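Local coordinates for protein probable UbiX-like flavin prenyltransferase (Escherichia coli, PDB 1SBZ) that probably acts as a flavin prenyltransferase, building prenylated FMN from reduced FMN and dimethylallyl phosphate for a partner phenolic acid decarboxylase, at residues L15-L20 against L45-S50; F60-N63 against A68-I71; V109-G114 against L135-M140; A143-M148 against A167-Q172. All coordinates share one frame; numbering follows the deposited sequence.

The four contacts join helices, loops and edge strands of a Rossmann-like flavoprotein fold. Contacts 2 and 4 reach its parallel sheet at the strands outermost within this chain, 60-62 and 143-144, on opposite sides of the chain's centre, with their centres about 24 Å apart. Contacts 1 and 4 touch: Leu-15 CD1 lies 3.7 Å from Pro-147 CB, and Leu-19 packs on Val-169 and Leu-170. Contacts 3 and 4 adjoin in sequence, their centres about 16 Å apart. Leu-45 in contact 1 and Ala-68 in contact 2 each touch a bound FMN, whereas the side chain of Leu-111 in contact 3 and that of Val-145 in contact 4 each lie about 12 Å from a flavin.

Contact 1 (L15-L20 against L45-S50); sequences LGVALL and LETPYS
An ST turn just after helix 37-46 presents Thr-47 and Tyr-49 to Val-17 on helix 13-24. In the turn, Tyr-49 N donates to Thr-47 OG1 over 3.1 Å with an N-H...O angle of 144°. The same hydroxyl is hydrogen-bonded to Ile-43 O in the preceding helical turn, so two partners engage OG1 and fix the rotation of the threonine. Its methyl CG2 is thereby turned to Val-17 and stands 4.2 Å from Val-17 CG2.

The closer meeting is made by the other valine branch. With CG1 anti to the backbone N (chi1 -179°), this methyl approaches the CD1-CE1 bond of the tyrosine ring obliquely, 3.7 Å from Tyr-49 CE1 and 3.8 Å from Tyr-49 CD1. Pro-48 CG lies over a face of that ring, offset toward its rim. The contact is thus apolar, and Val-17 is buried.

Beside it, Glu-46 OE1 accepts from Gly-12 N and Ala-13 N at the start of helix 13-24, a polar tie between the same two helices. Val-54 of helix 51-55 packs on both Val-17 and Tyr-49, while Leu-15, Ala-18 and Leu-19 of helix 13-24 rest on helix 158-170.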
loop_
_atom_site.group_PDB
_atom_site.type_symbol
_atom_site.label_atom_id
_atom_site.label_comp_id
_atom_site.label_asym_id
_atom_site.label_seq_id
_atom_site.Cartn_x
_atom_site.Cartn_y
_atom_site.Cartn_z
ATOM N N LEU D 15 -0.785 37.232 9.109
ATOM C CA LEU D 15 -1.781 36.249 9.561
ATOM C C LEU D 15 -1.569 35.884 11.029
ATOM O O LEU D 15 -2.527 35.797 11.793
ATOM C CB LEU D 15 -1.720 34.975 8.707
ATOM C CG LEU D 15 -1.994 35.080 7.204
ATOM C CD1 LEU D 15 -1.409 33.889 6.459
ATOM C CD2 LEU D 15 -3.500 35.218 6.934
ATOM N N GLY D 16 -0.310 35.662 11.413
ATOM C CA GLY D 16 0.033 35.319 12.795
ATOM C C GLY D 16 -0.243 36.456 13.760
ATOM O O GLY D 16 -0.858 36.256 14.814
ATOM N N VAL D 17 0.212 37.651 13.401
ATOM C CA VAL D 17 -0.005 38.852 14.218
ATOM C C VAL D 17 -1.495 39.130 14.433
ATOM O O VAL D 17 -1.915 39.422 15.552
ATOM C CB VAL D 17 0.688 40.099 13.613
ATOM C CG1 VAL D 17 0.478 41.334 14.503
ATOM C CG2 VAL D 17 2.174 39.836 13.407
ATOM N N ALA D 18 -2.286 39.017 13.363
ATOM C CA ALA D 18 -3.720 39.259 13.441
ATOM C C ALA D 18 -4.439 38.236 14.325
ATOM O O ALA D 18 -5.339 38.596 15.083
ATOM C CB ALA D 18 -4.333 39.294 12.059
ATOM N N LEU D 19 -4.043 36.969 14.222
ATOM C CA LEU D 19 -4.614 35.927 15.074
ATOM C C LEU D 19 -4.265 36.170 16.544
ATOM O O LEU D 19 -5.117 35.998 17.426
ATOM C CB LEU D 19 -4.177 34.532 14.613
ATOM C CG LEU D 19 -4.588 33.322 15.463
ATOM C CD1 LEU D 19 -5.140 32.213 14.584
ATOM C CD2 LEU D 19 -3.406 32.827 16.284
ATOM N N LEU D 20 -3.016 36.569 16.795
ATOM C CA LEU D 20 -2.566 36.905 18.144
ATOM C C LEU D 20 -3.282 38.130 18.700
ATOM O O LEU D 20 -3.599 38.173 19.890
ATOM C CB LEU D 20 -1.050 37.125 18.186
ATOM C CG LEU D 20 -0.130 35.906 18.220
ATOM C CD1 LEU D 20 1.304 36.354 18.005
ATOM C CD2 LEU D 20 -0.263 35.144 19.529
ATOM N N LEU D 45 10.107 41.906 8.229
ATOM C CA LEU D 45 9.926 42.258 6.813
ATOM C C LEU D 45 8.490 42.638 6.431
ATOM O O LEU D 45 8.275 43.630 5.730
ATOM C CB LEU D 45 10.411 41.113 5.906
ATOM C CG LEU D 45 10.119 41.211 4.396
ATOM C CD1 LEU D 45 11.000 42.264 3.717
ATOM C CD2 LEU D 45 10.256 39.847 3.690
ATOM N N GLU D 46 7.517 41.857 6.895
ATOM C CA GLU D 46 6.146 41.918 6.362
ATOM C C GLU D 46 5.157 42.743 7.176
ATOM O O GLU D 46 4.054 43.045 6.702
ATOM C CB GLU D 46 5.597 40.503 6.159
ATOM C CG GLU D 46 6.462 39.677 5.229
ATOM C CD GLU D 46 5.899 38.304 4.929
ATOM O OE1 GLU D 46 4.974 37.838 5.628
ATOM O OE2 GLU D 46 6.409 37.689 3.982
ATOM N N THR D 47 5.545 43.073 8.405
ATOM C CA THR D 47 4.710 43.853 9.310
ATOM C C THR D 47 5.536 45.011 9.876
ATOM O O THR D 47 6.774 44.944 9.872
ATOM C CB THR D 47 4.178 42.990 10.480
ATOM O OG1 THR D 47 5.168 42.921 11.516
ATOM C CG2 THR D 47 3.968 41.531 10.062
ATOM N N PRO D 48 4.864 46.055 10.367
ATOM C CA PRO D 48 5.551 47.170 11.016
ATOM C C PRO D 48 5.966 46.832 12.452
ATOM O O PRO D 48 6.569 47.667 13.126
ATOM C CB PRO D 48 4.494 48.273 11.012
ATOM C CG PRO D 48 3.206 47.540 11.112
ATOM C CD PRO D 48 3.402 46.269 10.327
ATOM N N TYR D 49 5.655 45.617 12.905
ATOM C CA TYR D 49 5.990 45.182 14.262
ATOM C C TYR D 49 7.356 44.524 14.289
ATOM O O TYR D 49 7.809 43.983 13.282
ATOM C CB TYR D 49 4.942 44.199 14.792
ATOM C CG TYR D 49 3.526 44.723 14.735
ATOM C CD1 TYR D 49 2.649 44.307 13.736
ATOM C CD2 TYR D 49 3.066 45.644 15.673
ATOM C CE1 TYR D 49 1.346 44.794 13.679
ATOM C CE2 TYR D 49 1.773 46.137 15.624
ATOM C CZ TYR D 49 0.917 45.710 14.629
ATOM O OH TYR D 49 -0.370 46.199 14.584
ATOM N N SER D 50 8.016 44.596 15.441
ATOM C CA SER D 50 9.220 43.817 15.679
ATOM C C SER D 50 8.797 42.496 16.316
ATOM O O SER D 50 7.625 42.307 16.645
ATOM C CB SER D 50 10.170 44.561 16.616
ATOM O OG SER D 50 9.757 44.416 17.965
#

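Contact 2 (F60-N63 against A68-I71)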
loop_
_atom_site.group_PDB
_atom_site.type_symbol
_atom_site.label_atom_id
_atom_site.label_comp_id
_atom_site.label_asym_id
_atom_site.label_seq_id
_atom_site.Cartn_x
_atom_site.Cartn_y
_atom_site.Cartn_z
ATOM N N PHE D 60 2.477 34.310 27.271
ATOM C CA PHE D 60 3.801 33.712 27.423
ATOM C C PHE D 60 4.451 33.578 26.058
ATOM O O PHE D 60 3.767 33.395 25.054
ATOM C CB PHE D 60 3.708 32.323 28.062
ATOM C CG PHE D 60 3.038 32.311 29.405
ATOM C CD1 PHE D 60 1.649 32.234 29.507
ATOM C CD2 PHE D 60 3.797 32.358 30.571
ATOM C CE1 PHE D 60 1.031 32.216 30.751
ATOM C CE2 PHE D 60 3.186 32.338 31.822
ATOM C CZ PHE D 60 1.800 32.267 31.912
ATOM N N SER D 61 5.776 33.664 26.031
ATOM C CA SER D 61 6.537 33.473 24.811
ATOM C C SER D 61 7.740 32.607 25.145
ATOM O O SER D 61 8.485 32.900 26.089
ATOM C CB SER D 61 6.963 34.821 24.233
ATOM O OG SER D 61 7.776 34.675 23.077
ATOM N N HIS D 62 7.922 31.534 24.383
ATOM C CA HIS D 62 8.982 30.575 24.659
ATOM C C HIS D 62 10.037 30.580 23.558
ATOM O O HIS D 62 9.734 30.877 22.401
ATOM C CB HIS D 62 8.389 29.176 24.826
ATOM C CG HIS D 62 7.251 29.112 25.795
ATOM N ND1 HIS D 62 7.425 28.811 27.128
ATOM C CD2 HIS D 62 5.924 29.321 25.626
ATOM C CE1 HIS D 62 6.254 28.835 27.738
ATOM N NE2 HIS D 62 5.326 29.140 26.849
ATOM N N ASN D 63 11.272 30.248 23.925
ATOM C CA ASN D 63 12.373 30.149 22.964
ATOM C C ASN D 63 12.257 28.887 22.099
ATOM O O ASN D 63 12.043 27.793 22.635
ATOM C CB ASN D 63 13.722 30.179 23.701
ATOM C CG ASN D 63 14.898 30.409 22.764
ATOM O OD1 ASN D 63 15.383 29.484 22.101
ATOM N ND2 ASN D 63 15.367 31.652 22.711
ATOM N N ALA D 68 12.843 22.520 27.204
ATOM C CA ALA D 68 12.488 22.388 28.619
ATOM C C ALA D 68 11.380 23.351 29.047
ATOM O O ALA D 68 11.048 23.431 30.228
ATOM C CB ALA D 68 13.736 22.544 29.505
ATOM N N ALA D 69 10.797 24.059 28.081
ATOM C CA ALA D 69 9.649 24.939 28.321
ATOM C C ALA D 69 8.430 24.151 28.802
ATOM O O ALA D 69 8.339 22.942 28.576
ATOM C CB ALA D 69 9.307 25.724 27.054
ATOM N N THR D 70 7.501 24.839 29.469
ATOM C CA THR D 70 6.284 24.197 29.988
ATOM C C THR D 70 5.539 23.385 28.927
ATOM O O THR D 70 5.169 22.229 29.164
ATOM C CB THR D 70 5.332 25.234 30.626
ATOM O OG1 THR D 70 5.239 26.387 29.783
ATOM C CG2 THR D 70 5.921 25.789 31.920
ATOM N N ILE D 71 5.345 23.994 27.758
ATOM C CA ILE D 71 4.560 23.398 26.665
ATOM C C ILE D 71 5.258 22.211 25.987
ATOM O O ILE D 71 4.693 21.580 25.091
ATOM C CB ILE D 71 4.169 24.471 25.620
ATOM C CG1 ILE D 71 5.424 25.160 25.066
ATOM C CG2 ILE D 71 3.196 25.468 26.226
ATOM C CD1 ILE D 71 5.215 25.913 23.776
#
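Van der Waals packing around the His-62 imidazole makes up most of this contact, which folds residues 68-71 back onto the edge strand that carries His-62. Ile-71 covers one face of the ring: its CG1 sits 4.2 Å above the plane over the centre, and its CD1 reaches His-62 CD2 at 3.9 Å. The isoleucine puts CG1 between its backbone N and carbonyl carbon (chi1 57°), which lays that branch over the ring, the two side chains arriving from opposite directions. Ala-69 adds its methyl obliquely, with CB 3.6 Å from His-62 ND1. Leu-102 of helix 102-112 packs on His-62, Ala-69 and Ile-71.

A close approach of a polar atom to a ring carbon is supplied by Thr-70, whose OG1 comes within 3.3 Å of His-62 CE1; the threonine and histidine side chains cross at about a right angle.

The hydrogen bonding of the histidine lies on the strand side. His-62 NE2 is bonded to His-32 ND1 of strand 30-35, and the two imidazole planes are inclined by only about 10°.

The packing anchors the loop after strand 60-62, whose Ala-68 touches a bound FMN and Trp-38 of a neighbouring subunit. The bond between the histidines needs a proton on one nitrogen and a lone pair on the other, and the apolar cover probably disfavours a charged imidazole at His-62.

Contact 3 (V109-G114 against L135-M140); sequences VVLKEG and LALSRM
Flat groups flank the meeting of Leu-111 with Leu-137 and Met-140 and take no part in it. The guanidinium of Arg-139 has Leu-135 CD1 over the centre of one face, 4.0 Å above the plane, and its NH2 forms a salt bridge with Glu-132 of a neighbouring subunit. On the other segment the carboxylate of Glu-113 receives Lys-112 NZ at OE2, over 2.7 Å and nearly in line with the C-O bond, while OE1 pairs with Arg-168 of a further subunit.

Between these charged flanks the contact is purely apolar. A single methyl, Leu-111 CD1, makes both touches, 3.9 Å from Met-140 CE and 4.2 Å from Leu-137 CD2. The leucine meets each partner at about a right angle. Met-140, a selenomethionine, runs extended through chi2 and then bends at chi3 (58°), which carries its terminal methyl round to the leucine.

Both segments are helix ends. Helix 102-112 closes with a Schellman motif in which Gly-114 takes positive phi, and Met-140 follows helix 128-139. Val-142, in a loop, packs on both Leu-111 and Leu-137, and Leu-117 of strand 116-121 on Leu-111. Ile-129 of another neighbouring subunit, not the one that supplies Glu-132, touches both Leu-111 and Met-140. Leu-137 also packs on Leu-119 of that strand and on Leu-91 and Ile-94 of helix 88-96.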
loop_
_atom_site.group_PDB
_atom_site.type_symbol
_atom_site.label_atom_id
_atom_site.label_comp_id
_atom_site.label_asym_id
_atom_site.label_seq_id
_atom_site.Cartn_x
_atom_site.Cartn_y
_atom_site.Cartn_z
ATOM N N VAL D 109 4.066 16.738 21.031
ATOM C CA VAL D 109 3.388 16.590 22.325
ATOM C C VAL D 109 1.870 16.779 22.205
ATOM O O VAL D 109 1.094 15.964 22.701
ATOM C CB VAL D 109 3.994 17.559 23.389
ATOM C CG1 VAL D 109 3.064 17.744 24.584
ATOM C CG2 VAL D 109 5.346 17.052 23.857
ATOM N N VAL D 110 1.445 17.849 21.550
ATOM C CA VAL D 110 0.021 18.038 21.272
ATOM C C VAL D 110 -0.602 16.768 20.649
ATOM O O VAL D 110 -1.643 16.288 21.105
ATOM C CB VAL D 110 -0.225 19.316 20.423
ATOM C CG1 VAL D 110 -1.548 19.247 19.673
ATOM C CG2 VAL D 110 -0.174 20.564 21.315
ATOM N N LEU D 111 0.061 16.208 19.638
ATOM C CA LEU D 111 -0.443 15.005 18.975
ATOM C C LEU D 111 -0.469 13.771 19.890
ATOM O O LEU D 111 -1.447 13.023 19.886
ATOM C CB LEU D 111 0.319 14.725 17.669
ATOM C CG LEU D 111 0.120 15.735 16.518
ATOM C CD1 LEU D 111 1.029 15.430 15.339
ATOM C CD2 LEU D 111 -1.317 15.777 16.043
ATOM N N LYS D 112 0.577 13.565 20.694
ATOM C CA LYS D 112 0.588 12.396 21.583
ATOM C C LYS D 112 -0.462 12.501 22.694
ATOM O O LYS D 112 -0.951 11.489 23.172
ATOM C CB LYS D 112 1.988 12.119 22.156
ATOM C CG LYS D 112 2.394 12.981 23.336
ATOM C CD LYS D 112 3.751 12.557 23.870
ATOM C CE LYS D 112 4.215 13.455 25.025
ATOM N NZ LYS D 112 3.551 13.088 26.297
ATOM N N GLU D 113 -0.814 13.724 23.082
ATOM C CA GLU D 113 -1.801 13.938 24.144
ATOM C C GLU D 113 -3.232 13.934 23.627
ATOM O O GLU D 113 -4.170 14.028 24.418
ATOM C CB GLU D 113 -1.534 15.245 24.907
ATOM C CG GLU D 113 -0.217 15.293 25.682
ATOM C CD GLU D 113 -0.079 14.209 26.739
ATOM O OE1 GLU D 113 -1.096 13.822 27.367
ATOM O OE2 GLU D 113 1.065 13.740 26.944
ATOM N N GLY D 114 -3.401 13.828 22.309
ATOM C CA GLY D 114 -4.731 13.824 21.691
ATOM C C GLY D 114 -5.358 15.205 21.599
ATOM O O GLY D 114 -6.569 15.327 21.480
ATOM N N LEU D 135 -1.262 15.324 3.743
ATOM C CA LEU D 135 -2.200 14.207 3.816
ATOM C C LEU D 135 -1.930 13.312 5.039
ATOM O O LEU D 135 -2.852 12.928 5.749
ATOM C CB LEU D 135 -2.178 13.387 2.510
ATOM C CG LEU D 135 -3.056 12.123 2.461
ATOM C CD1 LEU D 135 -4.545 12.426 2.655
ATOM C CD2 LEU D 135 -2.834 11.369 1.147
ATOM N N ALA D 136 -0.667 12.980 5.275
ATOM C CA ALA D 136 -0.315 12.103 6.390
ATOM C C ALA D 136 -0.873 12.651 7.707
ATOM O O ALA D 136 -1.468 11.915 8.486
ATOM C CB ALA D 136 1.194 11.941 6.472
ATOM N N LEU D 137 -0.684 13.953 7.925
ATOM C CA LEU D 137 -1.130 14.634 9.139
ATOM C C LEU D 137 -2.645 14.820 9.182
ATOM O O LEU D 137 -3.254 14.698 10.247
ATOM C CB LEU D 137 -0.406 15.975 9.294
ATOM C CG LEU D 137 1.060 15.915 9.738
ATOM C CD1 LEU D 137 1.706 17.289 9.610
ATOM C CD2 LEU D 137 1.201 15.376 11.179
ATOM N N SER D 138 -3.244 15.126 8.029
ATOM C CA SER D 138 -4.711 15.170 7.889
ATOM C C SER D 138 -5.359 13.862 8.358
ATOM O O SER D 138 -6.343 13.883 9.106
ATOM C CB SER D 138 -5.103 15.454 6.430
ATOM O OG SER D 138 -6.478 15.781 6.311
ATOM N N ARG D 139 -4.812 12.722 7.924
ATOM C CA ARG D 139 -5.376 11.415 8.304
ATOM C C ARG D 139 -5.386 11.207 9.831
ATOM O O ARG D 139 -6.181 10.417 10.362
ATOM C CB ARG D 139 -4.640 10.267 7.615
ATOM C CG ARG D 139 -4.811 10.200 6.107
ATOM C CD ARG D 139 -4.417 8.861 5.485
ATOM N NE ARG D 139 -5.119 8.654 4.211
ATOM C CZ ARG D 139 -4.517 8.470 3.054
ATOM N NH1 ARG D 139 -3.190 8.431 2.997
ATOM N NH2 ARG D 139 -5.226 8.306 1.951
HETATM N N MSE D 140 -4.514 11.938 10.520
HETATM C CA MSE D 140 -4.398 11.876 11.970
HETATM C C MSE D 140 -5.298 12.873 12.694
HETATM O O MSE D 140 -5.244 12.977 13.923
HETATM C CB MSE D 140 -2.956 12.143 12.385
HETATM C CG MSE D 140 -1.996 11.056 12.014
HETATM SE SE MSE D 140 -0.203 11.580 12.531
HETATM C CE MSE D 140 -0.461 11.886 14.481
#

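Contact 4 (A143-M148 against A167-Q172); sequences AMVPPM and ARVLDQ
Val-145 and Val-169 meet branch to branch, their side chains inclined to each other, with Val-145 CG1 4.0 Å from Val-169 CG2. The two residues offer different branches: CG1 of Val-145 is the methyl anti to its backbone N (chi1 -155°), whereas CG2 of Val-169 is the one anti to its carbonyl carbon. The second methyl of Val-145, CG2, turns instead to the aliphatic part of Gln-172, 4.3 Å from its CG.

Gln-172 bends at chi2 (-66°), and this brings its amide across to Ala-143. There OE1 rests 3.5 Å from Ala-143 CB and CD 3.9 Å from the same methyl, a van der Waals approach.

These side chains join strand 143-144, outermost in the parallel sheet within this chain, and the loop that leaves it to residues 167-172; helix 158-170 is one of the helices layered against the sheet in this Rossmann-like fold. Ala-143 and Val-145 bond through their backbones to strand 116-121, Met-144 through its own to a neighbouring subunit, and Val-169 also packs on Leu-19 of helix 13-24.

Beside the valines, Arg-168 grips Asp-171 side-on. Its NE, at 3.3 Å, and NH2, at 3.2 Å, both donate to Asp-171 OD2, which lies in the guanidinium plane and is met on its anti side. Arg-182 forms a salt bridge with the same oxygen.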
loop_
_atom_site.group_PDB
_atom_site.type_symbol
_atom_site.label_atom_id
_atom_site.label_comp_id
_atom_site.label_asym_id
_atom_site.label_seq_id
_atom_site.Cartn_x
_atom_site.Cartn_y
_atom_site.Cartn_z
ATOM N N ALA D 143 -5.918 19.598 11.455
ATOM C CA ALA D 143 -6.645 20.513 10.577
ATOM C C ALA D 143 -5.696 21.278 9.658
ATOM O O ALA D 143 -4.722 21.882 10.106
ATOM C CB ALA D 143 -7.490 21.479 11.389
HETATM N N MSE D 144 -5.998 21.250 8.368
HETATM C CA MSE D 144 -5.172 21.920 7.380
HETATM C C MSE D 144 -5.908 23.135 6.884
HETATM O O MSE D 144 -6.849 23.013 6.098
HETATM C CB MSE D 144 -4.876 20.979 6.215
HETATM C CG MSE D 144 -3.894 19.870 6.547
HETATM SE SE MSE D 144 -2.057 20.500 6.878
HETATM C CE MSE D 144 -1.893 21.451 5.475
ATOM N N VAL D 145 -5.486 24.308 7.347
ATOM C CA VAL D 145 -6.203 25.548 7.039
ATOM C C VAL D 145 -5.300 26.547 6.301
ATOM O O VAL D 145 -4.881 27.553 6.874
ATOM C CB VAL D 145 -6.855 26.180 8.306
ATOM C CG1 VAL D 145 -8.033 27.053 7.921
ATOM C CG2 VAL D 145 -7.342 25.105 9.281
ATOM N N PRO D 146 -5.026 26.284 5.018
ATOM C CA PRO D 146 -4.203 27.177 4.214
ATOM C C PRO D 146 -4.929 28.511 4.062
ATOM O O PRO D 146 -6.163 28.516 4.042
ATOM C CB PRO D 146 -4.122 26.457 2.866
ATOM C CG PRO D 146 -5.374 25.663 2.796
ATOM C CD PRO D 146 -5.532 25.153 4.217
ATOM N N PRO D 147 -4.187 29.618 3.986
ATOM C CA PRO D 147 -4.784 30.947 3.902
ATOM C C PRO D 147 -5.341 31.298 2.519
ATOM O O PRO D 147 -4.870 32.236 1.892
ATOM C CB PRO D 147 -3.612 31.874 4.253
ATOM C CG PRO D 147 -2.390 31.125 3.831
ATOM C CD PRO D 147 -2.715 29.680 4.006
HETATM N N MSE D 148 -6.361 30.576 2.075
HETATM C CA MSE D 148 -6.984 30.795 0.769
HETATM C C MSE D 148 -8.032 31.915 0.817
HETATM O O MSE D 148 -9.006 31.798 1.554
HETATM C CB MSE D 148 -7.688 29.512 0.326
HETATM C CG MSE D 148 -6.837 28.265 0.420
HETATM SE SE MSE D 148 -6.395 27.674 -1.347
HETATM C CE MSE D 148 -5.927 25.753 -0.946
ATOM N N ALA D 167 -10.534 34.387 11.202
ATOM C CA ALA D 167 -11.852 33.932 11.674
ATOM C C ALA D 167 -12.097 32.441 11.417
ATOM O O ALA D 167 -12.615 31.735 12.281
ATOM C CB ALA D 167 -12.964 34.763 11.048
ATOM N N ARG D 168 -11.713 31.980 10.231
ATOM C CA ARG D 168 -11.938 30.596 9.819
ATOM C C ARG D 168 -10.973 29.626 10.499
ATOM O O ARG D 168 -11.304 28.453 10.691
ATOM C CB ARG D 168 -11.868 30.470 8.294
ATOM C CG ARG D 168 -12.873 31.358 7.530
ATOM C CD ARG D 168 -14.164 30.661 7.047
ATOM N NE ARG D 168 -14.626 29.672 8.014
ATOM C CZ ARG D 168 -14.792 28.376 7.772
ATOM N NH1 ARG D 168 -14.589 27.865 6.565
ATOM N NH2 ARG D 168 -15.192 27.592 8.757
ATOM N N VAL D 169 -9.784 30.119 10.855
ATOM C CA VAL D 169 -8.850 29.369 11.697
ATOM C C VAL D 169 -9.429 29.224 13.115
ATOM O O VAL D 169 -9.477 28.116 13.654
ATOM C CB VAL D 169 -7.429 30.009 11.725
ATOM C CG1 VAL D 169 -6.510 29.270 12.696
ATOM C CG2 VAL D 169 -6.807 30.011 10.333
ATOM N N LEU D 170 -9.887 30.338 13.691
ATOM C CA LEU D 170 -10.511 30.361 15.025
ATOM C C LEU D 170 -11.734 29.452 15.163
ATOM O O LEU D 170 -11.941 28.860 16.224
ATOM C CB LEU D 170 -10.893 31.790 15.411
ATOM C CG LEU D 170 -9.942 32.640 16.262
ATOM C CD1 LEU D 170 -8.496 32.165 16.209
ATOM C CD2 LEU D 170 -10.060 34.103 15.853
ATOM N N ASP D 171 -12.533 29.350 14.097
ATOM C CA ASP D 171 -13.658 28.408 14.039
ATOM C C ASP D 171 -13.266 27.002 14.498
ATOM O O ASP D 171 -14.083 26.283 15.073
ATOM C CB ASP D 171 -14.230 28.328 12.619
ATOM C CG ASP D 171 -15.188 29.464 12.299
ATOM O OD1 ASP D 171 -15.563 30.218 13.226
ATOM O OD2 ASP D 171 -15.627 29.668 11.145
ATOM N N GLN D 172 -12.011 26.630 14.248
ATOM C CA GLN D 172 -11.478 25.321 14.635
ATOM C C GLN D 172 -11.484 25.090 16.145
ATOM O O GLN D 172 -11.486 23.946 16.604
ATOM C CB GLN D 172 -10.067 25.131 14.074
ATOM C CG GLN D 172 -10.028 24.938 12.574
ATOM C CD GLN D 172 -10.694 23.646 12.151
ATOM O OE1 GLN D 172 -10.502 22.601 12.788
ATOM N NE2 GLN D 172 -11.484 23.707 11.082
#